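Glutathione S-transferase (PDB 4IVF) binds two glutathione molecules per subunit and, as a member of the GST superfamily, probably catalyses glutathione-dependent reactions. Local coordinates at residues G123-F128 with S189-D194; H127-A132 with Y138-Y143. All coordinates share one frame; numbering follows the deposited sequence.

Both interactions lie in the all-helical C-terminal part of the glutathione transferase fold and share the C-terminal end of helix 102-131, with His127 and Phe128 common to both. Interaction 2 is local, joining that end to the start of helix 137-159 across a short turn. Interaction 1 reaches much farther along the chain, to the loop 189-194 between helices 176-185 and 199-209. Their centres are about 8 Å apart, and they touch where Gln124 and Ala125 pack on Tyr143 and where Leu191 packs on Phe130. Each also meets the second subunit: in each subunit one of the two glutathione sites combines Gly123 and His127 of helix 102-131 with Arg142 of the other subunit.

Interaction 1. Residues G123-F128 with S189-D194; sequences GQANHF and SRLEID. With GSH (glutathione), chain T.
The amide of Asn126 presents its oxygen to the forked end of Leu191, with OD1 of Asn126 lying 3.5 Å from CD2 of Leu191. The same oxygen is 3.7 Å from both CG and CD1 of Leu191, so the amide oxygen rests against the branch point and both methyls of Leu191. Two other flat groups of this helix face elsewhere. One face of the Phe128 ring carries CD2 of His127, 4.0 Å above its centre, while the imidazole of His127 is approached obliquely by a glutathione carboxylate, its ND1 standing 3.5 Å from O12 of the ligand. Asn126 and Leu191 cross at about a right angle. In both, CG is anti to the carbonyl carbon, chi1 being -84° in Asn126 and -58° in Leu191; this turns the Asn126 amide closer to the loop than its first bond alone would. Beside it, CB of Ala125 points toward the loop and makes a looser apolar contact, 4.4 Å from CD1 of Leu191. The contact is small, burying 118 Å² in all, and no hydrogen bond crosses it. It joins helix 102-131 of the GST C-terminal domain to the loop following helix 176-185. Leu191 extends this apolar patch to Val129 and Phe130 and to Ile144 of helix 137-159. Away from the loop, Gly123 and His127 border a glutathione site; CA of Gly123, with no side chain in the way, comes within 3.2 Å of ligand O2. That glutathione is also hydrogen-bonded by Asn17 and Arg57 of the same chain and by Arg142 of the second subunit. Tyr138 of that subunit hydrogen-bonds to NE2 of His127.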
loop_
_atom_site.group_PDB
_atom_site.type_symbol
_atom_site.label_atom_id
_atom_site.label_comp_id
_atom_site.label_asym_id
_atom_site.label_seq_id
_atom_site.Cartn_x
_atom_site.Cartn_y
_atom_site.Cartn_z
ATOM N N GLY F 123 8.011 -8.007 -6.732
ATOM C CA GLY F 123 7.320 -9.281 -6.771
ATOM C C GLY F 123 7.064 -9.715 -8.196
ATOM O O GLY F 123 7.106 -10.903 -8.491
ATOM N N GLN F 124 6.824 -8.755 -9.091
ATOM C CA GLN F 124 6.605 -9.092 -10.498
ATOM C C GLN F 124 7.895 -9.573 -11.122
ATOM O O GLN F 124 7.905 -10.543 -11.880
ATOM C CB GLN F 124 6.065 -7.915 -11.301
ATOM C CG GLN F 124 4.723 -7.410 -10.840
ATOM C CD GLN F 124 3.812 -8.531 -10.382
ATOM O OE1 GLN F 124 3.406 -9.385 -11.178
ATOM N NE2 GLN F 124 3.493 -8.541 -9.083
ATOM N N ALA F 125 8.982 -8.886 -10.794
ATOM C CA ALA F 125 10.300 -9.278 -11.262
ATOM C C ALA F 125 10.615 -10.701 -10.810
ATOM O O ALA F 125 11.110 -11.516 -11.584
ATOM C CB ALA F 125 11.366 -8.295 -10.756
ATOM N N ASN F 126 10.325 -10.984 -9.546
ATOM C CA ASN F 126 10.546 -12.303 -8.991
ATOM C C ASN F 126 9.710 -13.321 -9.755
ATOM O O ASN F 126 10.182 -14.416 -10.069
ATOM C CB ASN F 126 10.182 -12.328 -7.509
ATOM C CG ASN F 126 11.313 -11.849 -6.620
ATOM O OD1 ASN F 126 12.380 -11.470 -7.103
ATOM N ND2 ASN F 126 11.078 -11.849 -5.307
ATOM N N HIS F 127 8.476 -12.948 -10.075
ATOM C CA HIS F 127 7.638 -13.852 -10.852
ATOM C C HIS F 127 8.237 -14.159 -12.224
ATOM O O HIS F 127 8.295 -15.308 -12.625
ATOM C CB HIS F 127 6.211 -13.334 -11.024
ATOM C CG HIS F 127 5.429 -14.119 -12.031
ATOM N ND1 HIS F 127 4.871 -15.345 -11.742
ATOM C CD2 HIS F 127 5.166 -13.881 -13.339
ATOM C CE1 HIS F 127 4.276 -15.820 -12.822
ATOM N NE2 HIS F 127 4.431 -14.948 -13.802
ATOM N N PHE F 128 8.693 -13.134 -12.937
ATOM C CA PHE F 128 9.170 -13.334 -14.306
ATOM C C PHE F 128 10.487 -14.088 -14.386
ATOM O O PHE F 128 10.811 -14.695 -15.405
ATOM C CB PHE F 128 9.212 -12.018 -15.085
ATOM C CG PHE F 128 7.864 -11.596 -15.594
ATOM C CD1 PHE F 128 7.361 -12.120 -16.779
ATOM C CD2 PHE F 128 7.074 -10.716 -14.870
ATOM C CE1 PHE F 128 6.113 -11.758 -17.246
ATOM C CE2 PHE F 128 5.815 -10.349 -15.331
ATOM C CZ PHE F 128 5.336 -10.873 -16.527
ATOM N N SER F 189 19.270 -10.015 -3.340
ATOM C CA SER F 189 20.375 -10.904 -3.657
ATOM C C SER F 189 19.963 -12.015 -4.625
ATOM O O SER F 189 20.772 -12.442 -5.441
ATOM C CB SER F 189 20.966 -11.507 -2.384
ATOM O OG SER F 189 20.002 -12.303 -1.710
ATOM N N ARG F 190 18.712 -12.474 -4.544
ATOM C CA ARG F 190 18.232 -13.521 -5.449
ATOM C C ARG F 190 18.247 -13.075 -6.912
ATOM O O ARG F 190 18.457 -13.897 -7.828
ATOM C CB ARG F 190 16.829 -14.000 -5.058
ATOM C CG ARG F 190 16.773 -14.699 -3.710
ATOM C CD ARG F 190 15.459 -15.445 -3.509
ATOM N NE ARG F 190 15.421 -16.117 -2.211
ATOM C CZ ARG F 190 14.445 -16.930 -1.816
ATOM N NH1 ARG F 190 13.419 -17.169 -2.622
ATOM N NH2 ARG F 190 14.500 -17.519 -0.624
ATOM N N LEU F 191 18.027 -11.781 -7.128
ATOM C CA LEU F 191 18.079 -11.208 -8.472
ATOM C C LEU F 191 19.495 -10.740 -8.846
ATOM O O LEU F 191 19.693 -10.107 -9.879
ATOM C CB LEU F 191 17.114 -10.032 -8.593
ATOM C CG LEU F 191 15.627 -10.280 -8.314
ATOM C CD1 LEU F 191 14.906 -8.939 -8.184
ATOM C CD2 LEU F 191 14.972 -11.164 -9.392
ATOM N N GLU F 192 20.472 -11.059 -8.006
ATOM C CA GLU F 192 21.842 -10.576 -8.199
ATOM C C GLU F 192 21.931 -9.049 -8.267
ATOM O O GLU F 192 22.809 -8.489 -8.916
ATOM C CB GLU F 192 22.507 -11.236 -9.411
ATOM C CG GLU F 192 22.595 -12.718 -9.239
ATOM C CD GLU F 192 23.344 -13.431 -10.338
ATOM O OE1 GLU F 192 23.476 -12.911 -11.465
ATOM O OE2 GLU F 192 23.797 -14.548 -10.057
ATOM N N ILE F 193 21.007 -8.384 -7.588
ATOM C CA ILE F 193 21.085 -6.943 -7.431
ATOM C C ILE F 193 21.795 -6.618 -6.116
ATOM O O ILE F 193 21.290 -6.898 -5.029
ATOM C CB ILE F 193 19.695 -6.301 -7.470
ATOM C CG1 ILE F 193 19.097 -6.444 -8.866
ATOM C CG2 ILE F 193 19.774 -4.832 -7.103
ATOM C CD1 ILE F 193 17.609 -6.079 -8.924
ATOM N N ASP F 194 22.989 -6.054 -6.226
ATOM C CA ASP F 194 23.759 -5.699 -5.055
ATOM C C ASP F 194 23.205 -4.377 -4.536
ATOM O O ASP F 194 23.237 -3.373 -5.245
ATOM C CB ASP F 194 25.234 -5.548 -5.442
ATOM C CG ASP F 194 26.141 -5.330 -4.240
ATOM O OD1 ASP F 194 25.647 -5.206 -3.091
ATOM O OD2 ASP F 194 27.361 -5.271 -4.454
HETATM N N1 GSH T . 0.120 -14.883 -6.690
HETATM C CA1 GSH T . 1.530 -14.736 -6.961
HETATM C C1 GSH T . 1.762 -14.739 -8.412
HETATM O O11 GSH T . 0.788 -14.753 -9.199
HETATM O O12 GSH T . 2.925 -14.710 -8.869
HETATM C CB1 GSH T . 2.360 -15.798 -6.232
HETATM C CG1 GSH T . 3.689 -15.257 -5.851
HETATM C CD1 GSH T . 3.614 -14.234 -4.716
HETATM O OE1 GSH T . 2.661 -14.215 -3.922
HETATM N N2 GSH T . 4.714 -13.217 -4.529
HETATM C CA2 GSH T . 4.627 -12.246 -3.450
HETATM C C2 GSH T . 4.392 -10.876 -4.023
HETATM O O2 GSH T . 4.845 -10.592 -5.123
HETATM C CB2 GSH T . 5.885 -12.210 -2.707
HETATM S SG2 GSH T . 6.320 -13.816 -2.141
HETATM N N3 GSH T . 3.647 -9.874 -3.280
HETATM C CA3 GSH T . 3.457 -8.566 -3.875
HETATM C C3 GSH T . 3.433 -7.521 -2.832
HETATM O O31 GSH T . 4.057 -7.665 -1.751
HETATM O O32 GSH T . 2.760 -6.475 -3.042
#

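Interaction 2. Residues H127-A132 with Y138-Y143; sequences HFVFAA and YGINRY. With GSH (glutathione), chain I.
Phe128 contributes the most buried surface, its ring resting on the backbone of Gly139. CA of Gly139 lies 3.9 Å from the centroid of the Phe128 ring and 11° off the ring normal, a CH-pi contact over the face turned away from His127. Ile140, second in buried surface, packs at the base of the Phe128 side chain: its CG1 is 3.9 Å from CB of Phe128 and 3.6 Å from the carbonyl O of Phe128. The CG1 branch is anti to the Ile140 carbonyl carbon, whereas CG2, anti to the backbone N, meets CG2 of Val129 at 4.3 Å. Together these residues close a helical hairpin of the GST C-terminal domain, where residues 127-131 of helix 102-131 meet the first turns of helix 137-159; the axes of the short segments 127-131 and 138-143 come within 8.9 Å, their N-to-C directions 126° apart. A wider pi-type turn spans 127-131, with His127 O accepting from both Ala131 N and Ala132 N. Farther out on the Phe128 ring, CE2 is 3.6 Å from CE2 of Tyr143. The two rings are nearly parallel, at 17°, but slid so far apart that they barely overlap. OH of Tyr143 and NH2 of Arg142 both hydrogen-bond to OE1 of Gln124 of the second subunit. Arg142, its chain extended from CG to NE, serves that subunit's glutathione: NH1 and NH2 each give a nearly straight hydrogen bond to a different carboxylate oxygen, with NH2 of Arg142 3.0 Å from ligand O11.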
loop_
_atom_site.group_PDB
_atom_site.type_symbol
_atom_site.label_atom_id
_atom_site.label_comp_id
_atom_site.label_asym_id
_atom_site.label_seq_id
_atom_site.Cartn_x
_atom_site.Cartn_y
_atom_site.Cartn_z
ATOM N N HIS F 127 8.476 -12.948 -10.075
ATOM C CA HIS F 127 7.638 -13.852 -10.852
ATOM C C HIS F 127 8.237 -14.159 -12.224
ATOM O O HIS F 127 8.295 -15.308 -12.625
ATOM C CB HIS F 127 6.211 -13.334 -11.024
ATOM C CG HIS F 127 5.429 -14.119 -12.031
ATOM N ND1 HIS F 127 4.871 -15.345 -11.742
ATOM C CD2 HIS F 127 5.166 -13.881 -13.339
ATOM C CE1 HIS F 127 4.276 -15.820 -12.822
ATOM N NE2 HIS F 127 4.431 -14.948 -13.802
ATOM N N PHE F 128 8.693 -13.134 -12.937
ATOM C CA PHE F 128 9.170 -13.334 -14.306
ATOM C C PHE F 128 10.487 -14.088 -14.386
ATOM O O PHE F 128 10.811 -14.695 -15.405
ATOM C CB PHE F 128 9.212 -12.018 -15.085
ATOM C CG PHE F 128 7.864 -11.596 -15.594
ATOM C CD1 PHE F 128 7.361 -12.120 -16.779
ATOM C CD2 PHE F 128 7.074 -10.716 -14.870
ATOM C CE1 PHE F 128 6.113 -11.758 -17.246
ATOM C CE2 PHE F 128 5.815 -10.349 -15.331
ATOM C CZ PHE F 128 5.336 -10.873 -16.527
ATOM N N VAL F 129 11.219 -14.082 -13.285
ATOM C CA VAL F 129 12.516 -14.719 -13.240
ATOM C C VAL F 129 12.423 -16.149 -12.714
ATOM O O VAL F 129 13.056 -17.047 -13.258
ATOM C CB VAL F 129 13.506 -13.892 -12.371
ATOM C CG1 VAL F 129 14.706 -14.736 -11.980
ATOM C CG2 VAL F 129 13.946 -12.632 -13.115
ATOM N N PHE F 130 11.639 -16.356 -11.657
ATOM C CA PHE F 130 11.623 -17.638 -10.946
ATOM C C PHE F 130 10.388 -18.503 -11.162
ATOM O O PHE F 130 10.482 -19.710 -11.046
ATOM C CB PHE F 130 11.772 -17.437 -9.443
ATOM C CG PHE F 130 13.002 -16.696 -9.059
ATOM C CD1 PHE F 130 14.243 -17.293 -9.171
ATOM C CD2 PHE F 130 12.921 -15.395 -8.584
ATOM C CE1 PHE F 130 15.388 -16.615 -8.824
ATOM C CE2 PHE F 130 14.069 -14.705 -8.234
ATOM C CZ PHE F 130 15.306 -15.318 -8.355
ATOM N N ALA F 131 9.243 -17.890 -11.456
ATOM C CA ALA F 131 7.958 -18.596 -11.410
ATOM C C ALA F 131 7.254 -18.769 -12.754
ATOM O O ALA F 131 6.515 -19.730 -12.938
ATOM C CB ALA F 131 7.018 -17.910 -10.422
ATOM N N ALA F 132 7.445 -17.837 -13.681
ATOM C CA ALA F 132 6.789 -17.949 -14.981
ATOM C C ALA F 132 7.178 -19.239 -15.712
ATOM O O ALA F 132 8.330 -19.678 -15.649
ATOM C CB ALA F 132 7.076 -16.729 -15.847
ATOM N N TYR F 138 10.458 -9.261 -22.023
ATOM C CA TYR F 138 9.839 -7.956 -21.825
ATOM C C TYR F 138 9.495 -7.771 -20.358
ATOM O O TYR F 138 9.691 -6.692 -19.795
ATOM C CB TYR F 138 8.580 -7.803 -22.679
ATOM C CG TYR F 138 7.964 -6.422 -22.595
ATOM C CD1 TYR F 138 7.099 -6.088 -21.559
ATOM C CD2 TYR F 138 8.250 -5.452 -23.546
ATOM C CE1 TYR F 138 6.538 -4.830 -21.466
ATOM C CE2 TYR F 138 7.690 -4.191 -23.463
ATOM C CZ TYR F 138 6.833 -3.886 -22.419
ATOM O OH TYR F 138 6.264 -2.637 -22.322
ATOM N N GLY F 139 8.992 -8.840 -19.747
ATOM C CA GLY F 139 8.596 -8.804 -18.353
ATOM C C GLY F 139 9.791 -8.717 -17.426
ATOM O O GLY F 139 9.819 -7.899 -16.513
ATOM N N ILE F 140 10.763 -9.592 -17.646
ATOM C CA ILE F 140 11.982 -9.600 -16.858
ATOM C C ILE F 140 12.631 -8.215 -16.858
ATOM O O ILE F 140 12.958 -7.681 -15.804
ATOM C CB ILE F 140 12.992 -10.622 -17.400
ATOM C CG1 ILE F 140 12.485 -12.052 -17.192
ATOM C CG2 ILE F 140 14.354 -10.423 -16.759
ATOM C CD1 ILE F 140 13.311 -13.093 -17.972
ATOM N N ASN F 141 12.792 -7.633 -18.039
ATOM C CA ASN F 141 13.440 -6.334 -18.155
ATOM C C ASN F 141 12.617 -5.228 -17.516
ATOM O O ASN F 141 13.164 -4.385 -16.806
ATOM C CB ASN F 141 13.721 -5.975 -19.623
ATOM C CG ASN F 141 14.722 -6.907 -20.275
ATOM O OD1 ASN F 141 15.552 -7.519 -19.603
ATOM N ND2 ASN F 141 14.653 -7.011 -21.600
ATOM N N ARG F 142 11.306 -5.235 -17.758
ATOM C CA ARG F 142 10.434 -4.180 -17.228
ATOM C C ARG F 142 10.514 -4.066 -15.707
ATOM O O ARG F 142 10.690 -2.973 -15.172
ATOM C CB ARG F 142 8.982 -4.372 -17.669
ATOM C CG ARG F 142 7.999 -3.390 -17.037
ATOM C CD ARG F 142 6.639 -3.420 -17.744
ATOM N NE ARG F 142 5.601 -2.762 -16.962
ATOM C CZ ARG F 142 5.393 -1.447 -16.941
ATOM N NH1 ARG F 142 6.149 -0.630 -17.663
ATOM N NH2 ARG F 142 4.430 -0.949 -16.188
ATOM N N TYR F 143 10.431 -5.202 -15.022
ATOM C CA TYR F 143 10.357 -5.205 -13.562
ATOM C C TYR F 143 11.701 -5.128 -12.830
ATOM O O TYR F 143 11.794 -4.547 -11.752
ATOM C CB TYR F 143 9.460 -6.354 -13.074
ATOM C CG TYR F 143 8.073 -6.157 -13.624
ATOM C CD1 TYR F 143 7.307 -5.079 -13.213
ATOM C CD2 TYR F 143 7.548 -7.002 -14.599
ATOM C CE1 TYR F 143 6.050 -4.853 -13.725
ATOM C CE2 TYR F 143 6.287 -6.775 -15.120
ATOM C CZ TYR F 143 5.545 -5.693 -14.676
ATOM O OH TYR F 143 4.291 -5.433 -15.175
HETATM N N1 GSH I . 5.606 4.565 -15.479
HETATM C CA1 GSH I . 4.340 3.951 -15.776
HETATM C C1 GSH I . 4.572 2.723 -16.536
HETATM O O11 GSH I . 3.658 1.885 -16.715
HETATM O O12 GSH I . 5.704 2.507 -17.009
HETATM C CB1 GSH I . 3.466 4.924 -16.556
HETATM C CG1 GSH I . 2.042 4.528 -16.473
HETATM C CD1 GSH I . 1.493 4.813 -15.089
HETATM O OE1 GSH I . 2.037 5.641 -14.348
HETATM N N2 GSH I . 0.274 4.070 -14.625
HETATM C CA2 GSH I . -0.306 4.296 -13.313
HETATM C C2 GSH I . -0.167 3.052 -12.479
HETATM O O2 GSH I . -0.037 1.953 -13.012
HETATM C CB2 GSH I . -1.729 4.572 -13.479
HETATM S SG2 GSH I . -1.932 6.003 -14.487
HETATM N N3 GSH I . -0.180 3.122 -11.035
HETATM C CA3 GSH I . -0.028 1.876 -10.307
HETATM C C3 GSH I . -0.471 2.034 -8.908
HETATM O O31 GSH I . -1.506 2.691 -8.646
HETATM O O32 GSH I . 0.204 1.494 -7.989
#